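Putative Lipoprotein (Shewanella oneidensis, PDB 3U24) is of unknown function but binds zinc and calcium ions and, as a DUF885 member of the peptidase MA clan, may be related to zinc metallopeptidases. Local coordinates at residues A[510-513]-A[514-517]; A[518-521]-A[522-525]. One frame throughout, in Å; residues are numbered along the deposited sequence.

Contact 1: residues A[510-513]-A[514-517]; sequences KWRR and ATLS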
ATOM      1  N   LYS A 510      -9.743  -7.923   7.787  1.00 27.77           N
ATOM      2  CA  LYS A 510     -10.068  -7.573   6.419  1.00 27.81           C
ATOM      3  C   LYS A 510     -11.386  -6.827   6.285  1.00 26.82           C
ATOM      4  O   LYS A 510     -11.468  -5.837   5.560  1.00 25.20           O
ATOM      5  CB  LYS A 510     -10.077  -8.808   5.547  1.00 30.23           C
ATOM      6  CG  LYS A 510      -8.700  -9.290   5.162  1.00 32.49           C
ATOM      7  CD  LYS A 510      -8.076  -8.419   4.076  1.00 34.32           C
ATOM      8  CE  LYS A 510      -6.657  -8.901   3.767  1.00 36.17           C
ATOM      9  NZ  LYS A 510      -6.656 -10.251   3.110  1.00 41.08           N
ATOM     10  N   TRP A 511     -12.411  -7.264   7.006  1.00 25.65           N
ATOM     11  CA  TRP A 511     -13.658  -6.526   7.036  1.00 25.80           C
ATOM     12  C   TRP A 511     -13.439  -5.076   7.476  1.00 26.82           C
ATOM     13  O   TRP A 511     -13.884  -4.134   6.804  1.00 25.27           O
ATOM     14  CB  TRP A 511     -14.652  -7.226   7.963  1.00 25.88           C
ATOM     15  CG  TRP A 511     -15.814  -6.366   8.345  1.00 25.43           C
ATOM     16  CD1 TRP A 511     -16.024  -5.715   9.549  1.00 25.67           C
ATOM     17  CD2 TRP A 511     -16.968  -6.006   7.511  1.00 25.53           C
ATOM     18  NE1 TRP A 511     -17.208  -4.992   9.512  1.00 25.93           N
ATOM     19  CE2 TRP A 511     -17.819  -5.140   8.331  1.00 25.19           C
ATOM     20  CE3 TRP A 511     -17.389  -6.342   6.234  1.00 25.44           C
ATOM     21  CZ2 TRP A 511     -19.001  -4.626   7.861  1.00 26.14           C
ATOM     22  CZ3 TRP A 511     -18.581  -5.807   5.767  1.00 25.21           C
ATOM     23  CH2 TRP A 511     -19.376  -4.986   6.562  1.00 25.85           C
ATOM     24  N   ARG A 512     -12.761  -4.898   8.609  1.00 27.46           N
ATOM     25  CA  ARG A 512     -12.481  -3.570   9.130  1.00 29.93           C
ATOM     26  C   ARG A 512     -11.761  -2.685   8.112  1.00 28.33           C
ATOM     27  O   ARG A 512     -12.122  -1.538   7.905  1.00 27.07           O
ATOM     28  CB  ARG A 512     -11.644  -3.644  10.407  1.00 34.55           C
ATOM     29  CG  ARG A 512     -11.452  -2.280  11.081  1.00 40.29           C
ATOM     30  CD  ARG A 512     -10.627  -2.387  12.372  1.00 48.01           C
ATOM     31  NE  ARG A 512     -10.702  -1.173  13.214  1.00 51.23           N
ATOM     32  CZ  ARG A 512      -9.755  -0.236  13.296  1.00 55.06           C
ATOM     33  NH1 ARG A 512      -8.623  -0.345  12.583  1.00 56.50           N
ATOM     34  NH2 ARG A 512      -9.938   0.824  14.100  1.00 56.74           N
ATOM     35  N   ARG A 513     -10.745  -3.236   7.483  1.00 28.02           N
ATOM     36  CA  ARG A 513      -9.962  -2.506   6.492  1.00 30.48           C
ATOM     37  C   ARG A 513     -10.845  -2.037   5.301  1.00 28.37           C
ATOM     38  O   ARG A 513     -10.702  -0.897   4.812  1.00 28.46           O
ATOM     39  CB  ARG A 513      -8.815  -3.397   6.037  1.00 31.95           C
ATOM     40  CG  ARG A 513      -7.903  -2.817   4.987  1.00 33.77           C
ATOM     41  CD  ARG A 513      -6.690  -3.726   4.874  1.00 35.75           C
ATOM     42  NE  ARG A 513      -5.904  -3.426   3.693  1.00 38.24           N
ATOM     43  CZ  ARG A 513      -4.884  -4.162   3.259  1.00 38.12           C
ATOM     44  NH1 ARG A 513      -4.514  -5.261   3.928  1.00 38.09           N
ATOM     45  NH2 ARG A 513      -4.246  -3.795   2.143  1.00 36.61           N
ATOM     46  N   ALA A 514     -11.775  -2.898   4.889  1.00 26.95           N
ATOM     47  CA  ALA A 514     -12.733  -2.596   3.805  1.00 25.76           C
ATOM     48  C   ALA A 514     -13.803  -1.592   4.211  1.00 25.93           C
ATOM     49  O   ALA A 514     -14.351  -0.916   3.341  1.00 27.45           O
ATOM     50  CB  ALA A 514     -13.386  -3.860   3.291  1.00 24.54           C
ATOM     51  N   THR A 515     -14.108  -1.485   5.503  1.00 24.85           N
ATOM     52  CA  THR A 515     -15.052  -0.503   5.963  1.00 25.55           C
ATOM     53  C   THR A 515     -14.399   0.863   5.982  1.00 25.46           C
ATOM     54  O   THR A 515     -15.080   1.870   5.847  1.00 26.92           O
ATOM     55  CB  THR A 515     -15.598  -0.796   7.386  1.00 27.81           C
ATOM     56  OG1 THR A 515     -14.545  -0.727   8.387  1.00 29.78           O
ATOM     57  CG2 THR A 515     -16.244  -2.154   7.460  1.00 28.20           C
ATOM     58  N   LEU A 516     -13.084   0.910   6.155  1.00 24.50           N
ATOM     59  CA  LEU A 516     -12.374   2.174   6.347  1.00 25.31           C
ATOM     60  C   LEU A 516     -11.658   2.672   5.102  1.00 25.30           C
ATOM     61  O   LEU A 516     -11.350   3.827   5.001  1.00 26.97           O
ATOM     62  CB  LEU A 516     -11.388   2.073   7.541  1.00 24.53           C
ATOM     63  CG  LEU A 516     -12.083   1.992   8.927  1.00 25.27           C
ATOM     64  CD1 LEU A 516     -11.100   1.636  10.054  1.00 24.63           C
ATOM     65  CD2 LEU A 516     -12.821   3.285   9.236  1.00 24.37           C
ATOM     66  N   SER A 517     -11.381   1.782   4.172  1.00 25.95           N
ATOM     67  CA  SER A 517     -10.727   2.138   2.920  1.00 25.88           C
ATOM     68  C   SER A 517     -11.503   1.527   1.747  1.00 25.03           C
ATOM     69  O   SER A 517     -12.330   0.609   1.920  1.00 26.50           O
ATOM     70  CB  SER A 517      -9.299   1.604   2.917  1.00 26.24           C
ATOM     71  OG  SER A 517      -9.317   0.187   2.829  1.00 26.96           O
TER
HETATM   72  O   HOH W   1      -6.736  -0.913   2.252  1.00 26.39           O
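R513 and S517 meet where helix 504-516 runs out, at a C-terminal turn in which the carbonyl oxygen of R513 gathers several donors. S517 N reaches R513 O at 2.8 Å, and S517 OG reaches the same oxygen at 2.7 Å from above the carbonyl plane. These two donors hold R513 O as the chain leaves helical geometry at S517; L516 N approaches it more loosely, at 3.3 Å from R513 O and well above the carbonyl plane. The hydroxyl of S517 stands between its own backbone N and carbonyl carbon (chi1 70°), which brings it back over the last turn. A water that receives R513 NE at the edge of the guanidinium plane donates to S517 OG, while R513 NH2 is held by Q520 and Y524 beyond the helix end. T515, two residues before S517, divides its two branches. OG1 gives a short bond to R512 O at 2.6 Å, satisfying a buried hydroxyl within the helix. The methyl CG2 lies over one face of the W511 indole, toward the rim, in a CH-pi contact 3.7 Å from the centroid of the five-membered ring. W511 also packs on E489, a calcium ligand in a structure of this protein. On the side facing helix 168-179, L516 CD1 sits over the centre of the R512 guanidinium, 4.0 Å from CZ.

Contact 2: residues A[518-521]-A[522-525]; sequences QVQL and TSYY. With ACY (acetic acid), chain Q.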
ATOM      1  N   GLN A 518     -11.247   2.061   0.568  1.00 23.96           N
ATOM      2  CA  GLN A 518     -11.889   1.640  -0.665  1.00 23.66           C
ATOM      3  C   GLN A 518     -10.810   1.526  -1.752  1.00 23.79           C
ATOM      4  O   GLN A 518      -9.833   2.316  -1.730  1.00 23.41           O
ATOM      5  CB  GLN A 518     -12.925   2.678  -1.101  1.00 23.38           C
ATOM      6  CG  GLN A 518     -13.786   3.204   0.027  1.00 24.04           C
ATOM      7  CD  GLN A 518     -13.117   4.339   0.745  1.00 23.57           C
ATOM      8  OE1 GLN A 518     -12.361   5.066   0.147  1.00 24.03           O
ATOM      9  NE2 GLN A 518     -13.372   4.476   2.028  1.00 23.22           N
ATOM     10  N   VAL A 519     -10.974   0.528  -2.639  1.00 22.89           N
ATOM     11  CA  VAL A 519     -10.166   0.340  -3.849  1.00 22.87           C
ATOM     12  C   VAL A 519      -8.770  -0.240  -3.591  1.00 23.68           C
ATOM     13  O   VAL A 519      -8.318  -1.162  -4.291  1.00 24.38           O
ATOM     14  CB  VAL A 519     -10.141   1.642  -4.697  1.00 22.82           C
ATOM     15  CG1 VAL A 519      -9.135   1.557  -5.803  1.00 22.87           C
ATOM     16  CG2 VAL A 519     -11.529   1.891  -5.292  1.00 22.80           C
ATOM     17  N   GLN A 520      -8.079   0.232  -2.564  1.00 24.05           N
ATOM     18  CA  GLN A 520      -6.700  -0.232  -2.319  1.00 23.95           C
ATOM     19  C   GLN A 520      -6.582  -1.769  -2.291  1.00 22.99           C
ATOM     20  O   GLN A 520      -5.599  -2.343  -2.771  1.00 22.07           O
ATOM     21  CB  GLN A 520      -6.123   0.448  -1.060  1.00 24.99           C
ATOM     22  CG  GLN A 520      -4.627   0.196  -0.806  1.00 26.25           C
ATOM     23  CD  GLN A 520      -4.339  -1.231  -0.324  1.00 26.23           C
ATOM     24  OE1 GLN A 520      -5.173  -1.853   0.337  1.00 25.68           O
ATOM     25  NE2 GLN A 520      -3.173  -1.769  -0.715  1.00 26.43           N
ATOM     26  N   LEU A 521      -7.609  -2.435  -1.773  1.00 24.18           N
ATOM     27  CA  LEU A 521      -7.607  -3.913  -1.631  1.00 23.60           C
ATOM     28  C   LEU A 521      -7.623  -4.612  -2.973  1.00 22.89           C
ATOM     29  O   LEU A 521      -7.141  -5.730  -3.052  1.00 22.83           O
ATOM     30  CB  LEU A 521      -8.771  -4.426  -0.768  1.00 23.81           C
ATOM     31  CG  LEU A 521      -8.424  -4.471   0.721  1.00 25.27           C
ATOM     32  CD1 LEU A 521      -9.700  -4.627   1.555  1.00 24.65           C
ATOM     33  CD2 LEU A 521      -7.425  -5.593   1.003  1.00 23.53           C
ATOM     34  N   THR A 522      -8.161  -3.981  -4.013  1.00 22.06           N
ATOM     35  CA  THR A 522      -8.130  -4.577  -5.360  1.00 22.67           C
ATOM     36  C   THR A 522      -6.753  -4.492  -6.070  1.00 22.67           C
ATOM     37  O   THR A 522      -6.539  -5.137  -7.092  1.00 22.49           O
ATOM     38  CB  THR A 522      -9.174  -3.931  -6.306  1.00 23.59           C
ATOM     39  OG1 THR A 522      -8.745  -2.604  -6.636  1.00 22.90           O
ATOM     40  CG2 THR A 522     -10.569  -3.870  -5.651  1.00 22.30           C
ATOM     41  N   SER A 523      -5.799  -3.737  -5.516  1.00 23.37           N
ATOM     42  CA  SER A 523      -4.603  -3.371  -6.256  1.00 23.05           C
ATOM     43  C   SER A 523      -3.781  -4.598  -6.616  1.00 23.62           C
ATOM     44  O   SER A 523      -3.224  -4.700  -7.734  1.00 23.10           O
ATOM     45  CB  SER A 523      -3.777  -2.297  -5.506  1.00 24.34           C
ATOM     46  OG  SER A 523      -3.303  -2.726  -4.245  1.00 25.72           O
ATOM     47  N   TYR A 524      -3.754  -5.554  -5.696  1.00 23.12           N
ATOM     48  CA  TYR A 524      -2.926  -6.749  -5.852  1.00 22.88           C
ATOM     49  C   TYR A 524      -3.373  -7.563  -7.046  1.00 21.80           C
ATOM     50  O   TYR A 524      -2.558  -7.906  -7.927  1.00 21.20           O
ATOM     51  CB  TYR A 524      -2.949  -7.606  -4.602  1.00 24.39           C
ATOM     52  CG  TYR A 524      -2.718  -6.805  -3.357  1.00 26.53           C
ATOM     53  CD1 TYR A 524      -3.797  -6.191  -2.703  1.00 27.16           C
ATOM     54  CD2 TYR A 524      -1.445  -6.654  -2.826  1.00 27.61           C
ATOM     55  CE1 TYR A 524      -3.608  -5.436  -1.578  1.00 28.96           C
ATOM     56  CE2 TYR A 524      -1.237  -5.886  -1.689  1.00 27.93           C
ATOM     57  CZ  TYR A 524      -2.311  -5.294  -1.071  1.00 28.75           C
ATOM     58  OH  TYR A 524      -2.166  -4.533   0.044  1.00 29.13           O
ATOM     59  N   TYR A 525      -4.664  -7.858  -7.101  1.00 20.27           N
ATOM     60  CA  TYR A 525      -5.180  -8.710  -8.154  1.00 19.90           C
ATOM     61  C   TYR A 525      -5.218  -7.968  -9.499  1.00 19.62           C
ATOM     62  O   TYR A 525      -4.994  -8.552 -10.543  1.00 18.59           O
ATOM     63  CB  TYR A 525      -6.576  -9.184  -7.795  1.00 19.77           C
ATOM     64  CG  TYR A 525      -7.198 -10.084  -8.804  1.00 19.88           C
ATOM     65  CD1 TYR A 525      -6.679 -11.337  -9.062  1.00 20.29           C
ATOM     66  CD2 TYR A 525      -8.336  -9.695  -9.480  1.00 20.87           C
ATOM     67  CE1 TYR A 525      -7.250 -12.170  -9.999  1.00 20.94           C
ATOM     68  CE2 TYR A 525      -8.950 -10.529 -10.390  1.00 21.24           C
ATOM     69  CZ  TYR A 525      -8.405 -11.765 -10.630  1.00 21.65           C
ATOM     70  OH  TYR A 525      -8.998 -12.538 -11.582  1.00 23.90           O
TER
HETATM   71  C   ACY Q 601     -11.224   7.311   2.671  1.00 42.68           C
HETATM   72  O   ACY Q 601     -11.507   6.522   3.611  1.00 41.69           O
HETATM   73  OXT ACY Q 601     -10.924   6.924   1.499  1.00 45.54           O
HETATM   74  CH3 ACY Q 601     -11.184   8.775   2.959  1.00 37.79           C
HETATM   75  O   HOH W   2      -6.762  -7.849  -4.776  1.00 20.05           O
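Q520 turns its amide toward the phenol of Y524, where NE2 meets OH. The bond from NE2 to Y524 OH is 3.0 Å long and nearly straight, 170° at the hydrogen, with the oxygen in the amide plane. Amide and ring stand almost perpendicular, 83° apart. A bend at chi2 (-73°) turns the amide back toward the tyrosine, and R513 NH2 completes the polar cluster. The side chain of Y524 comes within about 4 Å of that of E439, a zinc ligand, at the nearest atoms, so the cluster borders the metal site. L521 O sits at the edge of the Y524 ring, near its plane, 3.4 Å from CD1. The connection between helices 504-516 and 523-542 makes two successive i to i+3 bonds, T522 N to V519 O and S523 N to Q520 O, each doubled by the hydroxyl of the same residue. T522 OG1 binds V519 O on an in-plane lone pair at 2.8 Å, and S523 OG lies in the carbonyl plane of Q520 O at 2.8 Å; both N atoms come from above. Q518 NE2 donates to an acetic acid, probably from the crystallisation liquor. In the fold, V519, T522 and S523 pack on helix 243-254, L521 turns to helices 459-485 and 504-516, and Y525 fits between helices 459-485 and 260-289.

Overall arrangement
Running from the N-terminal side, helix 504-516 carries contact 1 over its last turns, and contact 2 follows at once through the connection into helix 523-542. Both are local and lie in sequence, neither enclosing the other, with their centres about 11 Å apart. They are joined through R513, which reaches across to contact 2 and whose guanidinium carbon packs on L521, which also touches A514. The connection is thereby drawn back against the helix it has just left. Helix 459-485 backs both contacts; contact 1 also reaches helices 489-499 and 168-179, contact 2 helices 243-254 and 260-289 and, through Y524, the surroundings of the zinc site.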